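Local coordinates for protein cyclopenase asqI (Emericella nidulans, PDB 5YY3) that catalyses, as a zinc-dependent cyclopenase of the tyrosinase family, the ring contraction of 4'-methoxycyclopenin to 4'-methoxyviridicatin in aspoquinolone biosynthesis, at residues K142-F147 / T381-G386; L563-V568 / I643-K648; R608-L613 / R624-N629. One frame throughout, in Å; residues are numbered along the deposited sequence.

Interaction 1: residues K142-F147 / T381-G386; sequences KNHPFF and TISNFG
Phe385 packs against three rings of the 142-147 segment: His144, Phe146 and Phe147. The closest of these approaches is Phe146, which presents its edge to the face of Phe385 at a plane angle of 60°, with CD2 of Phe146 over the centre of that face and 3.6 Å from CG of Phe385. CB of Phe146 lies over the same face, 4.2 Å from the centroid of the Phe385 ring, a CH-pi contact, so Phe146 meets Phe385 with its methylene as well as its ring. Phe147 comes in at the rim instead: its CE1 lies near the plane of the Phe385 ring, 3.8 Å from CZ of Phe385. His144 and Phe385 are inclined to one another at 48°, and CD2 of Phe385 sits above the middle of the imidazole. Phe385 gets there with chi1 at 180°, its ring swung away from its own backbone N. His144, Phe146 and Phe385 form an aromatic cluster between two loops of the hemocyanin-type, metal-binding domain; the Phe385 side chain is about 9 Å from that of the zinc ligand His186. Beside the cluster, CB of Ser383 packs 3.9 Å from CZ of Phe146. In the second shell, the imidazole is held in its rotation by an almost straight hydrogen bond, 3.0 Å from Phe146 N to ND1 of His144, in the ring plane, while CD of Pro145 lies against the imidazole face opposite Phe385. Further out, His260 stacks on the Phe146 ring, and Glu115 of helix 114-127 touches His144 and accepts a weak hydrogen bond from Ser383 OG.

Interaction 2: residues L563-V568 / I643-K648; sequences LPVGKV and IYRTTK
Arg645 lays its side chain across the 565-568 backbone, its aliphatic part against Val565 and its guanidinium over Val568. CD of Arg645 packs 3.5 Å from CG2 of Val565, and one face of the guanidinium lies over the backbone N of Val568, whose CG2 is 3.7 Å from NH2 of Arg645. A bend at chi3 (77°) turns the head of the chain so that NH1 of Arg645 donates to Gly566 O at 3.0 Å. The acceptor lone pair is well used, since the donor lies in the carbonyl plane, but the bond is not straight (130° at the hydrogen) and the oxygen is tilted out of the guanidinium plane. NH1 also bonds to Cys231 O, at the end of helix 210-231, and NH2 forms a salt bridge with Asp165 of the second subunit, so this one side chain joins the Ig-like domain to the metal-binding domain and to a neighbouring chain. Along the backbone, a single beta bridge pairs Lys567 with Tyr644 of strand 636-644: Arg645 N bonds to Lys567 O at 2.9 Å, and Lys567 N makes a weak bond of 3.3 Å to Ile643 O. One water donates to both Val568 O and Arg645 O, extending the link past the bridge. Toward the interior, Ile643 turns its CG2 to Pro564 O, 3.4 Å away, while its CD1 lies 4.1 Å from CD of Pro564 and equally far from CG of Leu563. Phe573 of strand 571-580 touches both Pro564 and Ile643.

Interaction 3: residues R608-L613 / R624-N629; sequences RAWTQL and RTIISN
Ile626 faces the edge of the Trp610 indole, with its CD1 near the ring plane and 3.9 Å from CE3 of Trp610. The two side chains run past each other in opposite directions, which brings CG2 of Ile626 to 4.0 Å from CZ3 of Trp610. Ile627 meets the next corner of the same edge: its CG2 is 4.1 Å from CH2 of Trp610, the side chains crossing at about a right angle. Leu613 and Ile626, by contrast, reach toward each other tip to tip, methyl to methyl, at 3.5 Å between CD2 of Leu613 and CD1 of Ile626. Gln612 adds its CB, 3.8 Å from that same CD1 of Ile626. The delta methyl thus sits among three side chains, placed there by a chain whose CG1 is anti to the carbonyl carbon (chi1 -75°) and which then extends (chi2 169°). The contact joins two short helices in the connection between strands 571-580 and 636-644: Trp610 occupies the N-cap position of helix 611-614, and a type I beta turn from Ile626 to Asn629 leads the chain out of helix 623-626. No hydrogen bond crosses between the two segments; the interface is apolar. NE1 of Trp610, on the five-membered ring, bonds to Pro605 O, and Tyr504 meets the indole edge-to-face. The amide of Gln612 points into polar company instead, with NE2 donating to Asp414 OD1 and OE1 accepting from Ile415 N.

How the interactions relate
From the N terminus, interaction 1 comes first: residues 142-147 and 381-386 close a long loop that includes much of the helical part of the metal-binding domain, 233 residues lying between them. It is complete before interaction 2 opens at residue 563, so the two are in series, their centres 31 Å apart. Interaction 2 then closes a 74-residue loop by bringing the approach to strand 571-580 against strand 636-644 and the residues that follow it. Nested inside that loop is interaction 3, a short closure over ten residues that pairs helix 611-614 with helix 623-626. Interactions 1 and 3 lie on opposite sides of the chain's centre, and no two of the three contacts touch.

Interaction 1: residues K142-F147 / T381-G386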
loop_
_atom_site.group_PDB
_atom_site.type_symbol
_atom_site.label_atom_id
_atom_site.label_comp_id
_atom_site.label_asym_id
_atom_site.label_seq_id
_atom_site.Cartn_x
_atom_site.Cartn_y
_atom_site.Cartn_z
ATOM N N LYS A 142 -13.277 16.345 28.947
ATOM C CA LYS A 142 -13.369 14.979 29.421
ATOM C C LYS A 142 -14.628 14.747 30.253
ATOM O O LYS A 142 -15.100 13.624 30.363
ATOM C CB LYS A 142 -12.143 14.590 30.240
ATOM C CG LYS A 142 -11.997 13.062 30.264
ATOM C CD LYS A 142 -11.376 12.494 31.540
ATOM C CE LYS A 142 -11.577 10.961 31.636
ATOM N NZ LYS A 142 -12.838 10.528 30.967
ATOM N N ASN A 143 -15.174 15.804 30.845
ATOM C CA ASN A 143 -16.380 15.660 31.649
ATOM C C ASN A 143 -17.656 15.563 30.823
ATOM O O ASN A 143 -18.705 15.225 31.366
ATOM C CB ASN A 143 -16.520 16.823 32.647
ATOM C CG ASN A 143 -15.519 16.751 33.786
ATOM O OD1 ASN A 143 -14.583 15.951 33.761
ATOM N ND2 ASN A 143 -15.737 17.572 34.814
ATOM N N HIS A 144 -17.565 15.859 29.527
ATOM C CA HIS A 144 -18.730 15.871 28.661
ATOM C C HIS A 144 -19.382 14.493 28.657
ATOM O O HIS A 144 -18.681 13.476 28.682
ATOM C CB HIS A 144 -18.326 16.296 27.249
ATOM C CG HIS A 144 -19.485 16.555 26.341
ATOM N ND1 HIS A 144 -20.251 15.543 25.797
ATOM C CD2 HIS A 144 -20.013 17.715 25.879
ATOM C CE1 HIS A 144 -21.199 16.068 25.039
ATOM N NE2 HIS A 144 -21.078 17.386 25.072
ATOM N N PRO A 145 -20.727 14.457 28.663
ATOM C CA PRO A 145 -21.500 13.206 28.660
ATOM C C PRO A 145 -21.043 12.174 27.622
ATOM O O PRO A 145 -21.178 10.976 27.872
ATOM C CB PRO A 145 -22.924 13.680 28.340
ATOM C CG PRO A 145 -22.996 15.040 28.929
ATOM C CD PRO A 145 -21.605 15.640 28.790
ATOM N N PHE A 146 -20.522 12.623 26.481
ATOM C CA PHE A 146 -20.121 11.699 25.416
ATOM C C PHE A 146 -18.886 10.876 25.804
ATOM O O PHE A 146 -18.623 9.827 25.219
ATOM C CB PHE A 146 -19.843 12.449 24.108
ATOM C CG PHE A 146 -21.076 12.974 23.418
ATOM C CD1 PHE A 146 -22.325 12.880 24.002
ATOM C CD2 PHE A 146 -20.976 13.559 22.166
ATOM C CE1 PHE A 146 -23.452 13.368 23.354
ATOM C CE2 PHE A 146 -22.087 14.045 21.517
ATOM C CZ PHE A 146 -23.332 13.949 22.112
ATOM N N PHE A 147 -18.136 11.358 26.790
ATOM C CA PHE A 147 -16.977 10.643 27.311
ATOM C C PHE A 147 -17.352 9.538 28.290
ATOM O O PHE A 147 -16.500 9.049 29.025
ATOM C CB PHE A 147 -16.009 11.616 27.994
ATOM C CG PHE A 147 -15.042 12.276 27.047
ATOM C CD1 PHE A 147 -15.474 13.238 26.152
ATOM C CD2 PHE A 147 -13.709 11.926 27.047
ATOM C CE1 PHE A 147 -14.589 13.838 25.278
ATOM C CE2 PHE A 147 -12.824 12.530 26.188
ATOM C CZ PHE A 147 -13.263 13.480 25.297
ATOM N N THR A 381 -31.364 15.273 19.794
ATOM C CA THR A 381 -30.491 16.415 19.994
ATOM C C THR A 381 -29.156 16.244 19.269
ATOM O O THR A 381 -28.549 15.174 19.306
ATOM C CB THR A 381 -30.247 16.650 21.488
ATOM O OG1 THR A 381 -31.370 17.347 22.031
ATOM C CG2 THR A 381 -28.993 17.481 21.714
ATOM N N ILE A 382 -28.721 17.300 18.585
ATOM C CA ILE A 382 -27.411 17.323 17.937
ATOM C C ILE A 382 -26.470 18.281 18.628
ATOM O O ILE A 382 -26.733 19.476 18.708
ATOM C CB ILE A 382 -27.490 17.746 16.478
ATOM C CG1 ILE A 382 -28.403 16.816 15.693
ATOM C CG2 ILE A 382 -26.102 17.790 15.866
ATOM C CD1 ILE A 382 -28.729 17.368 14.342
ATOM N N SER A 383 -25.362 17.733 19.099
ATOM C CA SER A 383 -24.352 18.484 19.807
ATOM C C SER A 383 -23.252 18.968 18.880
ATOM O O SER A 383 -22.771 18.223 18.024
ATOM C CB SER A 383 -23.754 17.623 20.913
ATOM O OG SER A 383 -22.616 18.250 21.472
ATOM N N ASN A 384 -22.864 20.228 19.039
ATOM C CA ASN A 384 -21.629 20.693 18.442
ATOM C C ASN A 384 -20.486 20.043 19.195
ATOM O O ASN A 384 -19.992 20.581 20.186
ATOM C CB ASN A 384 -21.499 22.210 18.497
ATOM C CG ASN A 384 -20.208 22.702 17.860
ATOM O OD1 ASN A 384 -19.481 21.927 17.223
ATOM N ND2 ASN A 384 -19.913 24.001 18.023
ATOM N N PHE A 385 -20.078 18.879 18.719
ATOM C CA PHE A 385 -19.065 18.096 19.393
ATOM C C PHE A 385 -18.200 17.415 18.351
ATOM O O PHE A 385 -18.714 16.835 17.390
ATOM C CB PHE A 385 -19.716 17.064 20.319
ATOM C CG PHE A 385 -18.742 16.190 21.065
ATOM C CD1 PHE A 385 -18.151 15.088 20.451
ATOM C CD2 PHE A 385 -18.446 16.452 22.393
ATOM C CE1 PHE A 385 -17.262 14.275 21.136
ATOM C CE2 PHE A 385 -17.565 15.646 23.097
ATOM C CZ PHE A 385 -16.966 14.551 22.464
ATOM N N GLY A 386 -16.889 17.507 18.541
ATOM C CA GLY A 386 -15.951 16.666 17.820
ATOM C C GLY A 386 -15.732 17.019 16.370
ATOM O O GLY A 386 -15.325 16.163 15.587
#

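Interaction 2: residues L563-V568 / I643-K648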
loop_
_atom_site.group_PDB
_atom_site.type_symbol
_atom_site.label_atom_id
_atom_site.label_comp_id
_atom_site.label_asym_id
_atom_site.label_seq_id
_atom_site.Cartn_x
_atom_site.Cartn_y
_atom_site.Cartn_z
ATOM N N LEU A 563 5.085 20.655 16.935
ATOM C CA LEU A 563 5.909 20.238 15.807
ATOM C C LEU A 563 5.130 19.333 14.866
ATOM O O LEU A 563 4.473 18.400 15.320
ATOM C CB LEU A 563 7.162 19.518 16.311
ATOM C CG LEU A 563 8.539 20.170 16.335
ATOM C CD1 LEU A 563 8.477 21.626 16.669
ATOM C CD2 LEU A 563 9.430 19.426 17.310
ATOM N N PRO A 564 5.200 19.601 13.553
ATOM C CA PRO A 564 4.763 18.572 12.608
ATOM C C PRO A 564 5.488 17.268 12.908
ATOM O O PRO A 564 6.625 17.331 13.340
ATOM C CB PRO A 564 5.169 19.145 11.255
ATOM C CG PRO A 564 5.093 20.641 11.464
ATOM C CD PRO A 564 5.574 20.853 12.876
ATOM N N VAL A 565 4.839 16.127 12.707
ATOM C CA VAL A 565 5.384 14.833 13.110
ATOM C C VAL A 565 6.737 14.513 12.417
ATOM O O VAL A 565 7.600 13.858 13.007
ATOM C CB VAL A 565 4.343 13.700 12.848
ATOM C CG1 VAL A 565 4.034 13.556 11.366
ATOM C CG2 VAL A 565 4.790 12.360 13.445
ATOM N N GLY A 566 6.929 14.995 11.190
ATOM C CA GLY A 566 8.169 14.766 10.473
ATOM C C GLY A 566 8.255 13.395 9.826
ATOM O O GLY A 566 7.256 12.680 9.715
ATOM N N LYS A 567 9.457 13.021 9.389
ATOM C CA LYS A 567 9.681 11.698 8.794
ATOM C C LYS A 567 10.789 10.943 9.507
ATOM O O LYS A 567 11.663 11.556 10.122
ATOM C CB LYS A 567 10.005 11.844 7.311
ATOM C CG LYS A 567 8.796 12.286 6.492
ATOM C CD LYS A 567 9.206 12.752 5.106
ATOM C CE LYS A 567 8.014 12.789 4.174
ATOM N NZ LYS A 567 8.478 13.059 2.787
ATOM N N VAL A 568 10.755 9.612 9.427
ATOM C CA VAL A 568 11.744 8.777 10.124
ATOM C C VAL A 568 13.167 9.198 9.753
ATOM O O VAL A 568 14.036 9.327 10.625
ATOM C CB VAL A 568 11.533 7.275 9.813
ATOM C CG1 VAL A 568 12.719 6.421 10.348
ATOM C CG2 VAL A 568 10.197 6.795 10.400
ATOM N N ILE A 643 12.927 17.580 11.027
ATOM C CA ILE A 643 12.166 16.883 12.054
ATOM C C ILE A 643 12.162 15.382 11.776
ATOM O O ILE A 643 11.819 14.949 10.673
ATOM C CB ILE A 643 10.727 17.407 12.131
ATOM C CG1 ILE A 643 10.761 18.922 12.304
ATOM C CG2 ILE A 643 9.984 16.755 13.270
ATOM C CD1 ILE A 643 9.398 19.547 12.330
ATOM N N TYR A 644 12.542 14.618 12.799
ATOM C CA TYR A 644 12.640 13.161 12.755
ATOM C C TYR A 644 11.502 12.514 13.531
ATOM O O TYR A 644 11.255 12.832 14.697
ATOM C CB TYR A 644 13.976 12.679 13.347
ATOM C CG TYR A 644 15.199 13.080 12.552
ATOM C CD1 TYR A 644 15.651 14.398 12.556
ATOM C CD2 TYR A 644 15.918 12.134 11.813
ATOM C CE1 TYR A 644 16.772 14.770 11.823
ATOM C CE2 TYR A 644 17.033 12.492 11.079
ATOM C CZ TYR A 644 17.457 13.812 11.089
ATOM O OH TYR A 644 18.564 14.180 10.365
ATOM N N ARG A 645 10.824 11.584 12.875
ATOM C CA ARG A 645 9.723 10.848 13.467
ATOM C C ARG A 645 10.228 9.592 14.162
ATOM O O ARG A 645 11.146 8.923 13.676
ATOM C CB ARG A 645 8.710 10.482 12.384
ATOM C CG ARG A 645 7.457 9.850 12.884
ATOM C CD ARG A 645 6.456 9.744 11.752
ATOM N NE ARG A 645 6.757 8.655 10.833
ATOM C CZ ARG A 645 6.722 8.773 9.508
ATOM N NH1 ARG A 645 6.421 9.946 8.954
ATOM N NH2 ARG A 645 6.995 7.723 8.742
ATOM N N THR A 646 9.581 9.270 15.280
ATOM C CA THR A 646 9.976 8.208 16.203
ATOM C C THR A 646 8.714 7.532 16.757
ATOM O O THR A 646 7.650 8.151 16.799
ATOM C CB THR A 646 10.848 8.815 17.334
ATOM O OG1 THR A 646 12.234 8.669 17.001
ATOM C CG2 THR A 646 10.573 8.227 18.695
ATOM N N THR A 647 8.816 6.269 17.152
ATOM C CA THR A 647 7.734 5.587 17.849
ATOM C C THR A 647 8.140 5.260 19.298
ATOM O O THR A 647 9.175 4.639 19.506
ATOM C CB THR A 647 7.348 4.285 17.139
ATOM O OG1 THR A 647 7.052 4.560 15.765
ATOM C CG2 THR A 647 6.127 3.675 17.797
ATOM N N LYS A 648 7.345 5.654 20.296
ATOM C CA LYS A 648 7.637 5.238 21.670
ATOM C C LYS A 648 6.520 4.378 22.229
ATOM O O LYS A 648 5.476 4.894 22.642
ATOM C CB LYS A 648 7.878 6.440 22.589
ATOM C CG LYS A 648 9.099 7.239 22.203
ATOM C CD LYS A 648 9.713 7.993 23.380
ATOM C CE LYS A 648 8.728 8.940 24.054
ATOM N NZ LYS A 648 9.478 10.017 24.791
HETATM O O HOH W 1 13.781 9.074 13.492
#

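Interaction 3: residues R608-L613 / R624-N629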
loop_
_atom_site.group_PDB
_atom_site.type_symbol
_atom_site.label_atom_id
_atom_site.label_comp_id
_atom_site.label_asym_id
_atom_site.label_seq_id
_atom_site.Cartn_x
_atom_site.Cartn_y
_atom_site.Cartn_z
ATOM N N ARG A 608 -0.970 38.544 4.548
ATOM C CA ARG A 608 -1.278 39.207 3.272
ATOM C C ARG A 608 -0.179 38.895 2.280
ATOM O O ARG A 608 0.897 38.476 2.683
ATOM C CB ARG A 608 -1.403 40.725 3.441
ATOM C CG ARG A 608 -2.795 41.183 3.736
ATOM C CD ARG A 608 -2.789 42.541 4.359
ATOM N NE ARG A 608 -3.145 42.431 5.766
ATOM C CZ ARG A 608 -4.388 42.259 6.196
ATOM N NH1 ARG A 608 -5.374 42.210 5.315
ATOM N NH2 ARG A 608 -4.645 42.159 7.500
ATOM N N ALA A 609 -0.424 39.106 0.992
ATOM C CA ALA A 609 0.637 38.882 0.021
ATOM C C ALA A 609 1.719 39.937 0.239
ATOM O O ALA A 609 1.453 40.978 0.843
ATOM C CB ALA A 609 0.108 38.936 -1.402
ATOM N N TRP A 610 2.932 39.673 -0.241
ATOM C CA TRP A 610 4.016 40.644 -0.104
ATOM C C TRP A 610 4.168 41.422 -1.383
ATOM O O TRP A 610 4.175 40.870 -2.485
ATOM C CB TRP A 610 5.346 39.980 0.241
ATOM C CG TRP A 610 5.334 39.231 1.515
ATOM C CD1 TRP A 610 4.342 39.221 2.457
ATOM C CD2 TRP A 610 6.360 38.353 1.995
ATOM N NE1 TRP A 610 4.693 38.388 3.498
ATOM C CE2 TRP A 610 5.927 37.843 3.234
ATOM C CE3 TRP A 610 7.605 37.952 1.495
ATOM C CZ2 TRP A 610 6.694 36.955 3.982
ATOM C CZ3 TRP A 610 8.363 37.074 2.232
ATOM C CH2 TRP A 610 7.909 36.582 3.466
ATOM N N THR A 611 4.306 42.725 -1.223
ATOM C CA THR A 611 4.304 43.619 -2.356
ATOM C C THR A 611 5.599 43.409 -3.162
ATOM O O THR A 611 5.620 43.574 -4.387
ATOM C CB THR A 611 4.137 45.072 -1.876
ATOM O OG1 THR A 611 3.690 45.876 -2.963
ATOM C CG2 THR A 611 5.436 45.623 -1.352
ATOM N N GLN A 612 6.660 42.988 -2.475
ATOM C CA GLN A 612 7.928 42.661 -3.127
ATOM C C GLN A 612 7.778 41.525 -4.152
ATOM O O GLN A 612 8.563 41.422 -5.096
ATOM C CB GLN A 612 8.982 42.282 -2.081
ATOM C CG GLN A 612 9.597 43.471 -1.304
ATOM C CD GLN A 612 8.648 44.077 -0.271
ATOM O OE1 GLN A 612 7.718 43.421 0.201
ATOM N NE2 GLN A 612 8.896 45.326 0.097
ATOM N N LEU A 613 6.768 40.679 -3.956
ATOM C CA LEU A 613 6.489 39.582 -4.880
ATOM C C LEU A 613 5.372 39.916 -5.880
ATOM O O LEU A 613 5.508 39.628 -7.070
ATOM C CB LEU A 613 6.133 38.324 -4.105
ATOM C CG LEU A 613 7.213 37.784 -3.168
ATOM C CD1 LEU A 613 6.721 36.521 -2.485
ATOM C CD2 LEU A 613 8.467 37.507 -3.950
ATOM N N ARG A 624 11.179 32.298 -0.906
ATOM C CA ARG A 624 12.477 31.695 -0.664
ATOM C C ARG A 624 13.632 32.651 -0.945
ATOM O O ARG A 624 14.588 32.688 -0.171
ATOM C CB ARG A 624 12.655 30.439 -1.501
ATOM C CG ARG A 624 13.946 29.722 -1.175
ATOM C CD ARG A 624 14.439 28.916 -2.357
ATOM N NE ARG A 624 13.376 28.119 -2.961
ATOM C CZ ARG A 624 13.185 26.827 -2.712
ATOM N NH1 ARG A 624 13.977 26.185 -1.850
ATOM N NH2 ARG A 624 12.191 26.180 -3.310
ATOM N N THR A 625 13.553 33.422 -2.031
ATOM C CA THR A 625 14.652 34.330 -2.372
ATOM C C THR A 625 14.748 35.461 -1.345
ATOM O O THR A 625 15.844 35.808 -0.894
ATOM C CB THR A 625 14.518 34.938 -3.784
ATOM O OG1 THR A 625 13.221 35.532 -3.938
ATOM C CG2 THR A 625 14.712 33.878 -4.858
ATOM N N ILE A 626 13.600 36.003 -0.955
ATOM C CA ILE A 626 13.557 37.133 -0.035
ATOM C C ILE A 626 14.089 36.749 1.331
ATOM O O ILE A 626 14.876 37.477 1.926
ATOM C CB ILE A 626 12.122 37.687 0.097
ATOM C CG1 ILE A 626 11.756 38.477 -1.166
ATOM C CG2 ILE A 626 11.977 38.553 1.346
ATOM C CD1 ILE A 626 10.293 38.834 -1.239
ATOM N N ILE A 627 13.689 35.585 1.819
ATOM C CA ILE A 627 14.064 35.226 3.165
ATOM C C ILE A 627 15.476 34.634 3.183
ATOM O O ILE A 627 15.995 34.280 4.242
ATOM C CB ILE A 627 13.045 34.252 3.792
ATOM C CG1 ILE A 627 13.118 32.860 3.153
ATOM C CG2 ILE A 627 11.635 34.831 3.701
ATOM C CD1 ILE A 627 12.309 31.843 3.893
ATOM N N SER A 628 16.091 34.542 2.008
ATOM C CA SER A 628 17.498 34.156 1.908
ATOM C C SER A 628 18.381 35.362 1.587
ATOM O O SER A 628 19.579 35.228 1.344
ATOM C CB SER A 628 17.688 33.090 0.832
ATOM O OG SER A 628 17.047 31.900 1.209
ATOM N N ASN A 629 17.782 36.542 1.553
ATOM C CA ASN A 629 18.528 37.728 1.166
ATOM C C ASN A 629 18.892 38.572 2.380
ATOM O O ASN A 629 18.204 39.550 2.708
ATOM C CB ASN A 629 17.736 38.555 0.157
ATOM C CG ASN A 629 18.617 39.519 -0.615
ATOM O OD1 ASN A 629 19.609 40.034 -0.092
ATOM N ND2 ASN A 629 18.260 39.768 -1.871
#